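Local coordinates for histidine--tRNA ligase (Thermus thermophilus, PDB 1ADJ), which catalyses the ATP-dependent attachment of histidine to its cognate tRNA, releasing AMP and diphosphate, as a homodimeric class II aminoacyl-tRNA synthetase, at residues L156-V161 with H273-A278. Numbering follows the deposited sequence.
Sequences LRRLKV and HEEIGA
The guanidinium of Arg158 meets the carboxylate of Glu275 at its edge, the two planes turned only 22° apart. Glu275 OE2 is the shared acceptor: NH2 of Arg158 approaches it at 2.8 Å on the syn lone pair, tilted 23° out of the guanidinium plane, while NE of Arg158 adds a weak bond to the same oxygen at 3.1 Å. A second weak bond runs from Arg158 NH2 to Glu275 OE1, so this salt bridge is forked at both ends rather than a matched pair of straight bonds. Arginine and glutamate suit this pairing because a planar guanidinium offers several N-H groups to two carboxylate oxygens. Bends at chi2 and chi3 swing the arginine's long chain round to a glutamate that is extended beyond CG.

The His273 ring has Leu159 CD1 at its edge, near the ring plane, 4.0 Å from His273 CD2. Arg158 O approaches the ring obliquely, 3.0 Å from His273 CD2. With CG anti to the backbone N (chi1 -168°), the imidazole extends to the 156-161 segment. His273 NE2 hydrogen-bonds Glu319 OE2, just beyond helix 309-318; that carboxylate also accepts the backbone N-H groups of Arg157 and Arg158. A histidine suits this buried place, being flat enough to pack beside leucine yet polar at its tip.

These residues sit where strand 160-165 begins and strand 267-272 ends, antiparallel neighbours in the mixed sheet of the class II catalytic domain; Lys160 bonds His272 through the backbone. Inverse gamma turns centred on Arg158 in one segment and Glu274 in the other bend each at the contact.

At the surface, Lys160 crosses Glu274 at about a right angle. Lys160 CE lies 3.4 Å from Glu274 OE2, and NZ of Lys160 makes a longer salt bridge, 3.5 Å, to that oxygen; long, flexible chains suit both residues here, since their charges can pair while staying near water.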
ATOM      1  N   LEU A 156      -5.102   3.216  23.093  1.00 31.12           N
ATOM      2  CA  LEU A 156      -6.527   3.360  23.332  1.00 32.19           C
ATOM      3  C   LEU A 156      -6.891   2.623  24.614  1.00 38.11           C
ATOM      4  O   LEU A 156      -6.361   1.541  24.902  1.00 38.53           O
ATOM      5  CB  LEU A 156      -7.328   2.812  22.154  1.00 30.36           C
ATOM      6  CG  LEU A 156      -7.131   3.557  20.835  1.00 25.51           C
ATOM      7  CD1 LEU A 156      -7.920   2.881  19.724  1.00 25.72           C
ATOM      8  CD2 LEU A 156      -7.574   4.992  21.009  1.00 23.40           C
ATOM      9  N   ARG A 157      -7.767   3.237  25.400  1.00 40.60           N
ATOM     10  CA  ARG A 157      -8.198   2.665  26.666  1.00 44.17           C
ATOM     11  C   ARG A 157      -9.709   2.495  26.728  1.00 43.87           C
ATOM     12  O   ARG A 157     -10.202   1.526  27.294  1.00 49.68           O
ATOM     13  CB  ARG A 157      -7.724   3.546  27.822  1.00 46.92           C
ATOM     14  CG  ARG A 157      -6.212   3.579  28.006  1.00 55.05           C
ATOM     15  CD  ARG A 157      -5.738   2.558  29.030  1.00 66.86           C
ATOM     16  NE  ARG A 157      -6.373   2.754  30.340  1.00 84.36           N
ATOM     17  CZ  ARG A 157      -6.196   3.814  31.135  1.00 85.18           C
ATOM     18  NH1 ARG A 157      -5.391   4.810  30.777  1.00 84.48           N
ATOM     19  NH2 ARG A 157      -6.843   3.884  32.295  1.00 84.64           N
ATOM     20  N   ARG A 158     -10.438   3.425  26.125  1.00 40.88           N
ATOM     21  CA  ARG A 158     -11.891   3.371  26.132  1.00 38.55           C
ATOM     22  C   ARG A 158     -12.541   2.569  25.008  1.00 37.11           C
ATOM     23  O   ARG A 158     -13.253   3.123  24.169  1.00 38.72           O
ATOM     24  CB  ARG A 158     -12.467   4.786  26.195  1.00 42.23           C
ATOM     25  CG  ARG A 158     -12.351   5.406  27.575  1.00 45.84           C
ATOM     26  CD  ARG A 158     -11.418   6.587  27.608  1.00 45.66           C
ATOM     27  NE  ARG A 158     -12.020   7.773  27.010  1.00 51.01           N
ATOM     28  CZ  ARG A 158     -11.372   8.918  26.816  1.00 55.90           C
ATOM     29  NH1 ARG A 158     -10.100   9.040  27.170  1.00 50.38           N
ATOM     30  NH2 ARG A 158     -11.996   9.948  26.266  1.00 60.34           N
ATOM     31  N   LEU A 159     -12.295   1.263  25.001  1.00 37.52           N
ATOM     32  CA  LEU A 159     -12.872   0.375  23.999  1.00 39.43           C
ATOM     33  C   LEU A 159     -14.031  -0.409  24.614  1.00 40.22           C
ATOM     34  O   LEU A 159     -14.069  -0.632  25.821  1.00 44.60           O
ATOM     35  CB  LEU A 159     -11.835  -0.626  23.477  1.00 37.14           C
ATOM     36  CG  LEU A 159     -10.515  -0.178  22.858  1.00 36.60           C
ATOM     37  CD1 LEU A 159     -10.727   1.042  21.983  1.00 38.20           C
ATOM     38  CD2 LEU A 159      -9.521   0.111  23.955  1.00 42.94           C
ATOM     39  N   LYS A 160     -14.959  -0.845  23.771  1.00 40.94           N
ATOM     40  CA  LYS A 160     -16.108  -1.625  24.213  1.00 36.86           C
ATOM     41  C   LYS A 160     -16.200  -2.874  23.344  1.00 34.68           C
ATOM     42  O   LYS A 160     -16.653  -2.803  22.202  1.00 35.76           O
ATOM     43  CB  LYS A 160     -17.400  -0.806  24.084  1.00 38.75           C
ATOM     44  CG  LYS A 160     -17.524   0.354  25.066  1.00 47.07           C
ATOM     45  CD  LYS A 160     -17.681  -0.135  26.509  1.00 56.41           C
ATOM     46  CE  LYS A 160     -17.743   1.027  27.505  1.00 58.30           C
ATOM     47  NZ  LYS A 160     -16.473   1.816  27.545  1.00 56.13           N
ATOM     48  N   VAL A 161     -15.722  -4.000  23.867  1.00 31.12           N
ATOM     49  CA  VAL A 161     -15.760  -5.264  23.140  1.00 25.76           C
ATOM     50  C   VAL A 161     -17.149  -5.871  23.249  1.00 27.13           C
ATOM     51  O   VAL A 161     -17.744  -5.895  24.325  1.00 22.64           O
ATOM     52  CB  VAL A 161     -14.746  -6.280  23.711  1.00 27.58           C
ATOM     53  CG1 VAL A 161     -14.732  -7.559  22.860  1.00 24.27           C
ATOM     54  CG2 VAL A 161     -13.365  -5.656  23.782  1.00 25.60           C
ATOM     55  N   HIS A 273     -16.061   2.406  20.033  1.00 34.71           N
ATOM     56  CA  HIS A 273     -15.501   3.536  20.755  1.00 39.44           C
ATOM     57  C   HIS A 273     -16.537   4.639  20.637  1.00 45.21           C
ATOM     58  O   HIS A 273     -16.713   5.222  19.573  1.00 50.76           O
ATOM     59  CB  HIS A 273     -14.185   3.971  20.112  1.00 31.07           C
ATOM     60  CG  HIS A 273     -13.392   4.927  20.943  1.00 25.83           C
ATOM     61  ND1 HIS A 273     -13.629   6.285  20.944  1.00 25.88           N
ATOM     62  CD2 HIS A 273     -12.363   4.723  21.800  1.00 24.26           C
ATOM     63  CE1 HIS A 273     -12.781   6.875  21.769  1.00 26.30           C
ATOM     64  NE2 HIS A 273     -12.001   5.950  22.301  1.00 18.66           N
ATOM     65  N   GLU A 274     -17.197   4.948  21.742  1.00 52.51           N
ATOM     66  CA  GLU A 274     -18.257   5.952  21.758  1.00 58.59           C
ATOM     67  C   GLU A 274     -17.801   7.414  21.745  1.00 57.64           C
ATOM     68  O   GLU A 274     -18.287   8.220  22.526  1.00 56.59           O
ATOM     69  CB  GLU A 274     -19.183   5.705  22.955  1.00 66.74           C
ATOM     70  CG  GLU A 274     -19.131   4.287  23.533  1.00 78.05           C
ATOM     71  CD  GLU A 274     -18.157   4.150  24.701  1.00 85.44           C
ATOM     72  OE1 GLU A 274     -16.926   4.298  24.504  1.00 88.66           O
ATOM     73  OE2 GLU A 274     -18.632   3.891  25.827  1.00 87.53           O
ATOM     74  N   GLU A 275     -16.891   7.763  20.841  1.00 58.55           N
ATOM     75  CA  GLU A 275     -16.390   9.138  20.731  1.00 55.40           C
ATOM     76  C   GLU A 275     -16.001   9.444  19.280  1.00 57.73           C
ATOM     77  O   GLU A 275     -15.026  10.143  19.004  1.00 53.50           O
ATOM     78  CB  GLU A 275     -15.193   9.361  21.668  1.00 49.69           C
ATOM     79  CG  GLU A 275     -15.545   9.394  23.150  1.00 48.37           C
ATOM     80  CD  GLU A 275     -14.334   9.555  24.051  1.00 50.32           C
ATOM     81  OE1 GLU A 275     -13.655  10.599  23.965  1.00 54.36           O
ATOM     82  OE2 GLU A 275     -14.069   8.643  24.862  1.00 47.98           O
ATOM     83  N   ILE A 276     -16.780   8.885  18.363  1.00 60.58           N
ATOM     84  CA  ILE A 276     -16.585   9.041  16.927  1.00 60.84           C
ATOM     85  C   ILE A 276     -17.942   9.453  16.341  1.00 63.98           C
ATOM     86  O   ILE A 276     -18.044   9.862  15.188  1.00 67.04           O
ATOM     87  CB  ILE A 276     -16.162   7.682  16.301  1.00 60.20           C
ATOM     88  CG1 ILE A 276     -14.819   7.231  16.866  1.00 51.96           C
ATOM     89  CG2 ILE A 276     -16.106   7.759  14.779  1.00 63.95           C
ATOM     90  CD1 ILE A 276     -14.471   5.831  16.468  1.00 45.19           C
ATOM     91  N   GLY A 277     -18.973   9.399  17.176  1.00 65.43           N
ATOM     92  CA  GLY A 277     -20.308   9.731  16.725  1.00 68.57           C
ATOM     93  C   GLY A 277     -20.889   8.428  16.228  1.00 71.43           C
ATOM     94  O   GLY A 277     -20.549   7.368  16.764  1.00 72.35           O
ATOM     95  N   ALA A 278     -21.793   8.490  15.254  1.00 72.37           N
ATOM     96  CA  ALA A 278     -22.365   7.275  14.692  1.00 70.90           C
ATOM     97  C   ALA A 278     -21.166   6.586  14.051  1.00 72.44           C
ATOM     98  O   ALA A 278     -20.180   7.250  13.714  1.00 74.71           O
ATOM     99  CB  ALA A 278     -23.417   7.612  13.648  1.00 74.41           C
TER